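Local atomic coordinates of putative secreted protein (Streptomyces sp. SirexAA-E, PDB entry 4PEY), a protein that hydrolyses laminarin and laminarioligosaccharides as a secreted exo-beta-1,3-glucanase, working from the non-reducing end and yielding glucose and laminaribiose. Residues S171-Y176 with G495-F500; V189-F194 with D524-S529; V128-P133 with G432-H437. The protein carries 1 engineered substitution. All coordinates share one frame; numbering follows the deposited sequence.

Overall arrangement
All three contacts are buried, and each pairs a piece of the N-terminal half of the chain with a strand of the C-terminal half, as expected where the two beta-helices of a family 55 glycosidase meet. Contact 3 lies deepest, its centre about 5 Å from the centre of the chain; contacts 1 and 2 sit about 15 and 18 Å out. These two are neighbours, since strands 174-178 and 191-198 run side by side, as do 489-498 and 520-529. Chemistry changes along the seam: contact 2 is apolar packing, contact 1 mixes a tyrosine-glutamine bond with sugar binding, and contact 3 is a polar grip on the terminal glucose.

Contact 1 (S171-Y176 with G495-F500); sequences SQQQWY and GSYCYF. With BGC (beta-D-glucopyranose), chain B; BGC (beta-D-glucopyranose), chain C.
Gln174 places CG between its backbone N and carbonyl carbon (chi1 69°) and bends at the next bond, while Tyr497 swings its ring to the side of its own backbone N (chi1 -38°); together these turns bring the amide oxygen to the hydroxyl edge of the phenol across the seam between the two parallel beta-helices of this family 55 enzyme. Strand 174-178 belongs to the first beta-helix and strand 489-498 to the second. The bond that joins them is short: Tyr497 OH donates to Gln174 OE1 at 2.6 Å. The acceptor sits at the edge of the ring, near its plane, and amide and ring are only 24° apart; the hydroxyl oxygen itself lies somewhat out of the carbonyl plane. Which way the amide faces is settled behind it, where Gln174 NE2 is bonded to Gly155 O and Ser154 OG, leaving the oxygen to meet the tyrosine.

Gln173 reaches past the same ring in an extended chain, its amide nearly perpendicular to it, with Gln173 OE1 3.7 Å from Tyr497 CE2. The two glutamine oxygens come as close as 3.1 Å, Gln173 OE1 to Gln174 OE1, two acceptors with no bond between them. At the other corner of its amide, Gln173 NE2 bridges two successive sugars of the bound laminaritriose, giving one N-H to O2 of the chain B glucose and one to O2 of the chain C glucose, each at 2.6 Å. Gln173 is an experimentally established substrate-binding residue. From the opposite segment Tyr499, set edge-to-face against Tyr461, offers a ring face to the chain B glucose, whose C6 lies 3.5 Å above the ring plane, over its centre.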
loop_
_atom_site.group_PDB
_atom_site.type_symbol
_atom_site.label_atom_id
_atom_site.label_comp_id
_atom_site.label_asym_id
_atom_site.label_seq_id
_atom_site.Cartn_x
_atom_site.Cartn_y
_atom_site.Cartn_z
ATOM N N SER A 171 -0.539 2.013 -20.190
ATOM C CA SER A 171 0.608 2.846 -19.813
ATOM C C SER A 171 1.149 2.670 -18.384
ATOM O O SER A 171 2.206 3.218 -18.054
ATOM C CB SER A 171 0.247 4.317 -20.020
ATOM O OG SER A 171 -0.987 4.618 -19.390
ATOM N N GLN A 172 0.440 1.928 -17.534
ATOM C CA GLN A 172 0.930 1.655 -16.184
ATOM C C GLN A 172 2.360 1.137 -16.184
ATOM O O GLN A 172 2.656 0.156 -16.851
ATOM C CB GLN A 172 0.032 0.632 -15.486
ATOM C CG GLN A 172 -1.302 1.188 -15.000
ATOM C CD GLN A 172 -1.149 2.061 -13.765
ATOM O OE1 GLN A 172 -0.052 2.204 -13.221
ATOM N NE2 GLN A 172 -2.246 2.653 -13.324
ATOM N N GLN A 173 3.237 1.783 -15.417
ATOM C CA GLN A 173 4.647 1.393 -15.357
ATOM C C GLN A 173 4.842 -0.008 -14.788
ATOM O O GLN A 173 5.659 -0.800 -15.276
ATOM C CB GLN A 173 5.430 2.373 -14.490
ATOM C CG GLN A 173 5.524 3.777 -15.022
ATOM C CD GLN A 173 5.968 4.760 -13.950
ATOM O OE1 GLN A 173 6.431 4.371 -12.857
ATOM N NE2 GLN A 173 5.807 6.040 -14.239
ATOM N N GLN A 174 4.109 -0.287 -13.720
ATOM C CA GLN A 174 4.322 -1.491 -12.943
ATOM C C GLN A 174 3.024 -1.843 -12.234
ATOM O O GLN A 174 2.104 -1.020 -12.175
ATOM C CB GLN A 174 5.482 -1.303 -11.949
ATOM C CG GLN A 174 5.215 -0.331 -10.783
ATOM C CD GLN A 174 5.465 1.134 -11.120
ATOM O OE1 GLN A 174 6.517 1.505 -11.660
ATOM N NE2 GLN A 174 4.504 1.983 -10.772
ATOM N N TRP A 175 2.939 -3.059 -11.703
ATOM C CA TRP A 175 1.735 -3.490 -11.004
ATOM C C TRP A 175 2.021 -4.739 -10.202
ATOM O O TRP A 175 2.849 -5.550 -10.617
ATOM C CB TRP A 175 0.588 -3.764 -11.994
ATOM C CG TRP A 175 -0.751 -3.668 -11.340
ATOM C CD1 TRP A 175 -1.429 -4.662 -10.681
ATOM C CD2 TRP A 175 -1.551 -2.489 -11.221
ATOM N NE1 TRP A 175 -2.613 -4.172 -10.180
ATOM C CE2 TRP A 175 -2.712 -2.841 -10.498
ATOM C CE3 TRP A 175 -1.409 -1.170 -11.679
ATOM C CZ2 TRP A 175 -3.729 -1.918 -10.215
ATOM C CZ3 TRP A 175 -2.417 -0.253 -11.396
ATOM C CH2 TRP A 175 -3.562 -0.633 -10.667
ATOM N N TYR A 176 1.330 -4.889 -9.068
ATOM C CA TYR A 176 1.343 -6.133 -8.297
ATOM C C TYR A 176 -0.066 -6.689 -8.141
ATOM O O TYR A 176 -0.983 -5.976 -7.734
ATOM C CB TYR A 176 1.969 -5.933 -6.908
ATOM C CG TYR A 176 1.986 -7.200 -6.065
ATOM C CD1 TYR A 176 2.530 -8.387 -6.562
ATOM C CD2 TYR A 176 1.455 -7.213 -4.778
ATOM C CE1 TYR A 176 2.550 -9.544 -5.790
ATOM C CE2 TYR A 176 1.475 -8.368 -3.997
ATOM C CZ TYR A 176 2.025 -9.524 -4.506
ATOM O OH TYR A 176 2.037 -10.657 -3.721
ATOM N N GLY A 495 11.981 -2.722 -8.793
ATOM C CA GLY A 495 12.475 -1.607 -9.588
ATOM C C GLY A 495 12.732 -0.342 -8.795
ATOM O O GLY A 495 11.980 -0.015 -7.869
ATOM N N SER A 496 13.800 0.364 -9.165
ATOM C CA SER A 496 14.124 1.672 -8.596
ATOM C C SER A 496 14.312 2.680 -9.725
ATOM O O SER A 496 15.038 2.394 -10.675
ATOM C CB SER A 496 15.394 1.591 -7.740
ATOM O OG SER A 496 15.806 2.878 -7.292
ATOM N N TYR A 497 13.667 3.843 -9.623
ATOM C CA TYR A 497 13.711 4.854 -10.690
ATOM C C TYR A 497 14.346 6.141 -10.169
ATOM O O TYR A 497 14.174 6.483 -8.999
ATOM C CB TYR A 497 12.308 5.157 -11.240
ATOM C CG TYR A 497 11.406 3.947 -11.338
ATOM C CD1 TYR A 497 11.883 2.726 -11.815
ATOM C CD2 TYR A 497 10.074 4.021 -10.947
ATOM C CE1 TYR A 497 11.064 1.610 -11.879
ATOM C CE2 TYR A 497 9.254 2.912 -11.001
ATOM C CZ TYR A 497 9.748 1.712 -11.481
ATOM O OH TYR A 497 8.921 0.604 -11.543
ATOM N N CYS A 498 15.080 6.865 -11.014
ATOM C CA CYS A 498 15.617 8.151 -10.574
ATOM C C CYS A 498 15.114 9.306 -11.436
ATOM O O CYS A 498 14.789 9.154 -12.614
ATOM C CB CYS A 498 17.157 8.145 -10.538
ATOM S SG CYS A 498 18.024 8.181 -12.128
ATOM N N TYR A 499 15.038 10.467 -10.807
ATOM C CA TYR A 499 14.619 11.694 -11.457
ATOM C C TYR A 499 15.243 12.826 -10.651
ATOM O O TYR A 499 14.573 13.532 -9.896
ATOM C CB TYR A 499 13.091 11.784 -11.523
ATOM C CG TYR A 499 12.519 13.017 -12.182
ATOM C CD1 TYR A 499 12.683 13.250 -13.548
ATOM C CD2 TYR A 499 11.774 13.931 -11.445
ATOM C CE1 TYR A 499 12.132 14.378 -14.155
ATOM C CE2 TYR A 499 11.224 15.049 -12.036
ATOM C CZ TYR A 499 11.404 15.272 -13.384
ATOM O OH TYR A 499 10.842 16.392 -13.945
ATOM N N PHE A 500 16.556 12.965 -10.803
ATOM C CA PHE A 500 17.290 14.003 -10.103
ATOM C C PHE A 500 17.090 15.326 -10.840
ATOM O O PHE A 500 17.964 15.781 -11.576
ATOM C CB PHE A 500 18.778 13.631 -9.996
ATOM C CG PHE A 500 19.052 12.467 -9.070
ATOM C CD1 PHE A 500 19.043 12.641 -7.694
ATOM C CD2 PHE A 500 19.336 11.202 -9.578
ATOM C CE1 PHE A 500 19.300 11.565 -6.830
ATOM C CE2 PHE A 500 19.600 10.128 -8.722
ATOM C CZ PHE A 500 19.578 10.312 -7.349
HETATM C C2 BGC B . 6.857 8.972 -12.868
HETATM C C3 BGC B . 6.732 10.045 -11.794
HETATM C C4 BGC B . 7.839 11.074 -11.963
HETATM C C5 BGC B . 7.813 11.615 -13.383
HETATM C C6 BGC B . 8.916 12.647 -13.576
HETATM C C1 BGC B . 6.985 9.576 -14.261
HETATM O O2 BGC B . 5.697 8.169 -12.836
HETATM O O3 BGC B . 6.862 9.332 -10.545
HETATM O O4 BGC B . 7.661 12.104 -11.010
HETATM O O5 BGC B . 8.019 10.543 -14.287
HETATM O O6 BGC B . 8.832 13.181 -14.881
HETATM C C2 BGC C . 6.556 7.383 -17.126
HETATM C C3 BGC C . 7.083 8.711 -16.597
HETATM C C4 BGC C . 8.367 9.099 -17.317
HETATM C C5 BGC C . 8.109 9.073 -18.818
HETATM C C6 BGC C . 9.361 9.447 -19.599
HETATM C C1 BGC C . 6.459 7.406 -18.649
HETATM O O1 BGC C . 6.120 6.114 -19.108
HETATM O O2 BGC C . 5.291 7.110 -16.564
HETATM O O3 BGC C . 7.335 8.535 -15.149
HETATM O O4 BGC C . 8.775 10.391 -16.910
HETATM O O5 BGC C . 7.716 7.771 -19.182
HETATM O O6 BGC C . 9.027 9.527 -20.974
#

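Contact 2 (V189-F194 with D524-S529); sequences VWNMTF and DLLVVS
Trp190, Leu526 and Val528 carry this contact, and they meet by apolar packing, with the leucine methyls also resting on a backbone carbonyl. With chi1 at 60°, Leu526 on strand 520-529 turns its two methyls like a fork toward the backbone of the 189-194 segment. Both prongs reach the same carbonyl: Leu526 CD1 and Leu526 CD2 are each 3.8 Å from Trp190 O. The first prong also touches the root of the tryptophan side chain, with Leu526 CD1 3.9 Å from Trp190 CB. The second leans onto the next residue, where Leu526 CD2 lies 4.0 Å from Asn191 CB.

Two residues further on, Val528 takes the far end of the indole. Its methyls lie over one face of the ring, Val528 CG1 4.2 Å from Trp190 CZ2 and Val528 CG2 4.3 Å above the plane, displaced toward the rim. Tyr497 meets the same indole edge-to-face and also packs on Leu526 and Val528, so it joins the other three in one cluster.

Asn191 OD1 accepts from Thr193 OG1 at 2.8 Å within the segment, while Asn191 ND2 makes a weak bond to Gly493 O across the seam.

The indole side chain also touches Gln173 and comes within about 4 Å, nearest atoms, of a bound glucose. The arrangement is thus an apolar seam between two side-by-side parallel beta-helices, the paired architecture of glycoside hydrolase family 55, beside the pocket that holds the laminaritriose.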
loop_
_atom_site.group_PDB
_atom_site.type_symbol
_atom_site.label_atom_id
_atom_site.label_comp_id
_atom_site.label_asym_id
_atom_site.label_seq_id
_atom_site.Cartn_x
_atom_site.Cartn_y
_atom_site.Cartn_z
ATOM N N VAL A 189 4.836 -3.199 -18.902
ATOM C CA VAL A 189 5.654 -2.050 -19.281
ATOM C C VAL A 189 7.053 -2.186 -18.670
ATOM O O VAL A 189 7.995 -2.528 -19.391
ATOM C CB VAL A 189 4.966 -0.733 -18.870
ATOM C CG1 VAL A 189 5.847 0.476 -19.186
ATOM C CG2 VAL A 189 3.630 -0.623 -19.604
ATOM N N TRP A 190 7.192 -1.964 -17.359
ATOM C CA TRP A 190 8.494 -2.161 -16.701
ATOM C C TRP A 190 8.533 -3.341 -15.727
ATOM O O TRP A 190 9.558 -4.018 -15.623
ATOM C CB TRP A 190 8.931 -0.908 -15.934
ATOM C CG TRP A 190 9.130 0.319 -16.781
ATOM C CD1 TRP A 190 9.282 0.381 -18.138
ATOM C CD2 TRP A 190 9.156 1.667 -16.310
ATOM N NE1 TRP A 190 9.415 1.692 -18.538
ATOM C CE2 TRP A 190 9.347 2.501 -17.433
ATOM C CE3 TRP A 190 9.060 2.248 -15.042
ATOM C CZ2 TRP A 190 9.417 3.888 -17.328
ATOM C CZ3 TRP A 190 9.135 3.622 -14.937
ATOM C CH2 TRP A 190 9.312 4.430 -16.076
ATOM N N ASN A 191 7.438 -3.581 -15.004
ATOM C CA ASN A 191 7.463 -4.592 -13.946
ATOM C C ASN A 191 6.069 -5.006 -13.521
ATOM O O ASN A 191 5.490 -4.391 -12.625
ATOM C CB ASN A 191 8.237 -4.070 -12.725
ATOM C CG ASN A 191 8.156 -5.008 -11.518
ATOM O OD1 ASN A 191 7.922 -6.208 -11.659
ATOM N ND2 ASN A 191 8.331 -4.448 -10.322
ATOM N N MET A 192 5.511 -6.008 -14.153
ATOM C CA MET A 192 4.268 -6.597 -13.727
ATOM C C MET A 192 4.510 -7.912 -12.997
ATOM O O MET A 192 5.007 -8.855 -13.563
ATOM C CB MET A 192 3.326 -6.820 -14.921
ATOM C CG MET A 192 2.562 -5.613 -15.455
ATOM S SD MET A 192 3.488 -4.049 -15.684
ATOM C CE MET A 192 2.148 -2.944 -16.118
ATOM N N THR A 193 4.210 -7.915 -11.717
ATOM C CA THR A 193 4.477 -9.061 -10.858
ATOM C C THR A 193 3.166 -9.701 -10.374
ATOM O O THR A 193 2.182 -9.004 -10.066
ATOM C CB THR A 193 5.367 -8.646 -9.650
ATOM O OG1 THR A 193 6.650 -8.232 -10.130
ATOM C CG2 THR A 193 5.557 -9.788 -8.651
ATOM N N PHE A 194 3.163 -11.032 -10.332
ATOM C CA PHE A 194 2.002 -11.839 -9.962
ATOM C C PHE A 194 2.421 -12.897 -8.948
ATOM O O PHE A 194 3.432 -13.573 -9.154
ATOM C CB PHE A 194 1.416 -12.544 -11.192
ATOM C CG PHE A 194 1.216 -11.644 -12.383
ATOM C CD1 PHE A 194 2.263 -11.385 -13.262
ATOM C CD2 PHE A 194 -0.022 -11.063 -12.632
ATOM C CE1 PHE A 194 2.081 -10.553 -14.358
ATOM C CE2 PHE A 194 -0.211 -10.230 -13.737
ATOM C CZ PHE A 194 0.839 -9.974 -14.598
ATOM N N ASP A 524 14.590 -10.696 -11.311
ATOM C CA ASP A 524 13.952 -9.636 -12.089
ATOM C C ASP A 524 14.090 -8.268 -11.411
ATOM O O ASP A 524 13.123 -7.702 -10.892
ATOM C CB ASP A 524 12.471 -9.969 -12.350
ATOM C CG ASP A 524 12.276 -11.304 -13.051
ATOM O OD1 ASP A 524 13.274 -11.896 -13.501
ATOM O OD2 ASP A 524 11.111 -11.762 -13.165
ATOM N N LEU A 525 15.314 -7.747 -11.441
ATOM C CA LEU A 525 15.636 -6.405 -10.958
ATOM C C LEU A 525 15.726 -5.417 -12.113
ATOM O O LEU A 525 16.127 -5.782 -13.223
ATOM C CB LEU A 525 16.972 -6.402 -10.217
ATOM C CG LEU A 525 17.122 -7.313 -9.001
ATOM C CD1 LEU A 525 18.519 -7.174 -8.417
ATOM C CD2 LEU A 525 16.060 -6.988 -7.964
ATOM N N LEU A 526 15.391 -4.158 -11.854
ATOM C CA LEU A 526 15.585 -3.124 -12.868
ATOM C C LEU A 526 15.789 -1.758 -12.244
ATOM O O LEU A 526 15.289 -1.477 -11.144
ATOM C CB LEU A 526 14.389 -3.123 -13.830
ATOM C CG LEU A 526 13.012 -2.859 -13.211
ATOM C CD1 LEU A 526 12.194 -1.797 -13.954
ATOM C CD2 LEU A 526 12.256 -4.175 -13.019
ATOM N N VAL A 527 16.550 -0.919 -12.941
ATOM C CA VAL A 527 16.633 0.496 -12.594
ATOM C C VAL A 527 16.330 1.330 -13.837
ATOM O O VAL A 527 16.559 0.897 -14.970
ATOM C CB VAL A 527 18.010 0.886 -11.991
ATOM C CG1 VAL A 527 18.260 0.117 -10.694
ATOM C CG2 VAL A 527 19.153 0.667 -12.996
ATOM N N VAL A 528 15.778 2.520 -13.623
ATOM C CA VAL A 528 15.335 3.353 -14.735
ATOM C C VAL A 528 15.604 4.817 -14.426
ATOM O O VAL A 528 15.237 5.296 -13.343
ATOM C CB VAL A 528 13.812 3.204 -15.028
ATOM C CG1 VAL A 528 13.479 3.837 -16.368
ATOM C CG2 VAL A 528 13.353 1.742 -14.988
ATOM N N SER A 529 16.258 5.518 -15.353
ATOM C CA SER A 529 16.348 6.971 -15.278
ATOM C C SER A 529 15.174 7.583 -16.016
ATOM O O SER A 529 14.948 7.270 -17.182
ATOM C CB SER A 529 17.657 7.483 -15.891
ATOM O OG SER A 529 17.624 8.894 -16.057
#

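Contact 3 (V128-P133 with G432-H437); sequences VSQAAP and GLFVEH. With BGC (beta-D-glucopyranose), chain D.
Gln130 carries loop 128-133 across to Phe434 and Glu436 of strand 429-436. Just before it, Val128 O accepts a bond from Gln172 NE2, and Ser129 OG is tied to Ala104 O and Ser154 N. Gln130 itself turns at chi2 (97°): Gln130 CG rests 3.7 Å from Phe434 CD2, while the amide heads for the sugar. Gln130 NE2 donates to O2 of the chain D glucose at 3.1 Å and to Gln456 OE1. It also passes 3.4 Å from Glu436 OE1, but the angle is too poor for a bond. Cutting the side chain back to alanine would probably cost sugar O2 and Gln456 OE1 the N-H bonds they receive from this amide and open a gap beside Phe434. Beyond, Ala131 packs on Trp400 and Pro133 on His398.

Opposite, the Glu436 carboxylate takes two hydroxyls of the same glucose, O3 on OE1 and O2 on OE2, both at 2.6 Å. Trp400 NE1 is also bonded to Glu436 OE1 and Gln456 NE2 to Glu436 OE2. His437 NE2 donates to sugar O3 at 2.8 Å; the engineered Ala458, replacing the inferred proton donor, lies alongside. Each hydroxyl therefore gives one bond and receives another, and because the gripped O3 is unsubstituted, the chemistry is consistent with recognition of a non-reducing chain end.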
loop_
_atom_site.group_PDB
_atom_site.type_symbol
_atom_site.label_atom_id
_atom_site.label_comp_id
_atom_site.label_asym_id
_atom_site.label_seq_id
_atom_site.Cartn_x
_atom_site.Cartn_y
_atom_site.Cartn_z
ATOM N N VAL A 128 -5.218 4.386 -11.255
ATOM C CA VAL A 128 -4.647 4.876 -10.013
ATOM C C VAL A 128 -3.134 4.807 -10.015
ATOM O O VAL A 128 -2.530 4.102 -10.839
ATOM C CB VAL A 128 -5.172 4.063 -8.818
ATOM C CG1 VAL A 128 -6.687 4.214 -8.714
ATOM C CG2 VAL A 128 -4.789 2.588 -8.963
ATOM N N SER A 129 -2.511 5.538 -9.097
ATOM C CA SER A 129 -1.112 5.261 -8.786
ATOM C C SER A 129 -1.036 4.670 -7.380
ATOM O O SER A 129 -1.829 3.777 -7.057
ATOM C CB SER A 129 -0.256 6.510 -8.963
ATOM O OG SER A 129 -0.194 6.789 -10.359
ATOM N N GLN A 130 -0.101 5.125 -6.550
ATOM C CA GLN A 130 0.155 4.432 -5.282
ATOM C C GLN A 130 -0.910 4.657 -4.199
ATOM O O GLN A 130 -1.648 5.652 -4.222
ATOM C CB GLN A 130 1.539 4.823 -4.744
ATOM C CG GLN A 130 2.708 4.387 -5.639
ATOM C CD GLN A 130 3.203 5.501 -6.563
ATOM O OE1 GLN A 130 2.480 6.462 -6.841
ATOM N NE2 GLN A 130 4.448 5.380 -7.025
ATOM N N ALA A 131 -0.970 3.711 -3.256
ATOM C CA ALA A 131 -1.908 3.720 -2.127
ATOM C C ALA A 131 -3.355 3.780 -2.598
ATOM O O ALA A 131 -4.154 4.576 -2.093
ATOM C CB ALA A 131 -1.612 4.883 -1.168
ATOM N N ALA A 132 -3.695 2.925 -3.556
ATOM C CA ALA A 132 -5.059 2.897 -4.078
ATOM C C ALA A 132 -5.523 1.450 -4.251
ATOM O O ALA A 132 -5.777 0.989 -5.379
ATOM C CB ALA A 132 -5.140 3.658 -5.396
ATOM N N PRO A 133 -5.624 0.720 -3.131
ATOM C CA PRO A 133 -5.879 -0.723 -3.209
ATOM C C PRO A 133 -7.245 -1.111 -3.769
ATOM O O PRO A 133 -8.247 -0.417 -3.593
ATOM C CB PRO A 133 -5.761 -1.171 -1.746
ATOM C CG PRO A 133 -6.126 0.054 -0.957
ATOM C CD PRO A 133 -5.508 1.184 -1.734
ATOM N N GLY A 432 3.944 -6.403 -2.232
ATOM C CA GLY A 432 3.457 -5.105 -2.677
ATOM C C GLY A 432 4.081 -3.952 -1.910
ATOM O O GLY A 432 3.386 -3.189 -1.234
ATOM N N LEU A 433 5.398 -3.816 -2.031
ATOM C CA LEU A 433 6.162 -2.841 -1.264
ATOM C C LEU A 433 6.496 -1.609 -2.113
ATOM O O LEU A 433 7.186 -1.724 -3.117
ATOM C CB LEU A 433 7.442 -3.498 -0.742
ATOM C CG LEU A 433 8.428 -2.702 0.113
ATOM C CD1 LEU A 433 7.773 -2.303 1.413
ATOM C CD2 LEU A 433 9.681 -3.543 0.379
ATOM N N PHE A 434 5.988 -0.443 -1.717
ATOM C CA PHE A 434 6.203 0.803 -2.458
ATOM C C PHE A 434 6.864 1.797 -1.509
ATOM O O PHE A 434 6.246 2.185 -0.518
ATOM C CB PHE A 434 4.881 1.412 -2.957
ATOM C CG PHE A 434 4.058 0.533 -3.879
ATOM C CD1 PHE A 434 3.371 -0.571 -3.392
ATOM C CD2 PHE A 434 3.895 0.880 -5.221
ATOM C CE1 PHE A 434 2.586 -1.348 -4.230
ATOM C CE2 PHE A 434 3.098 0.125 -6.067
ATOM C CZ PHE A 434 2.434 -0.997 -5.571
ATOM N N VAL A 435 8.101 2.208 -1.781
ATOM C CA VAL A 435 8.816 3.113 -0.873
ATOM C C VAL A 435 9.612 4.120 -1.692
ATOM O O VAL A 435 10.389 3.715 -2.562
ATOM C CB VAL A 435 9.778 2.348 0.081
ATOM C CG1 VAL A 435 10.383 3.306 1.115
ATOM C CG2 VAL A 435 9.056 1.202 0.787
ATOM N N GLU A 436 9.429 5.418 -1.426
ATOM C CA GLU A 436 9.984 6.457 -2.315
ATOM C C GLU A 436 10.521 7.723 -1.662
ATOM O O GLU A 436 9.916 8.256 -0.723
ATOM C CB GLU A 436 8.929 6.923 -3.319
ATOM C CG GLU A 436 8.197 5.845 -4.091
ATOM C CD GLU A 436 7.290 6.476 -5.111
ATOM O OE1 GLU A 436 6.242 7.028 -4.696
ATOM O OE2 GLU A 436 7.657 6.481 -6.313
ATOM N N HIS A 437 11.649 8.189 -2.212
ATOM C CA HIS A 437 12.185 9.551 -2.096
ATOM C C HIS A 437 12.961 9.862 -0.811
ATOM O O HIS A 437 13.250 11.029 -0.546
ATOM C CB HIS A 437 11.074 10.604 -2.261
ATOM C CG HIS A 437 10.230 10.427 -3.487
ATOM N ND1 HIS A 437 10.757 10.273 -4.754
ATOM C CD2 HIS A 437 8.881 10.389 -3.634
ATOM C CE1 HIS A 437 9.771 10.138 -5.625
ATOM N NE2 HIS A 437 8.624 10.200 -4.971
HETATM C C2 BGC D . 6.297 9.065 -8.244
HETATM C C3 BGC D . 5.442 9.619 -7.108
HETATM C C4 BGC D . 5.271 11.120 -7.280
HETATM C C5 BGC D . 4.678 11.412 -8.649
HETATM C C6 BGC D . 4.459 12.905 -8.839
HETATM C C1 BGC D . 5.830 9.565 -9.613
HETATM O O2 BGC D . 6.272 7.645 -8.198
HETATM O O3 BGC D . 6.070 9.365 -5.869
HETATM O O4 BGC D . 4.452 11.646 -6.262
HETATM O O5 BGC D . 5.591 10.961 -9.622
HETATM O O6 BGC D . 5.707 13.548 -8.967
#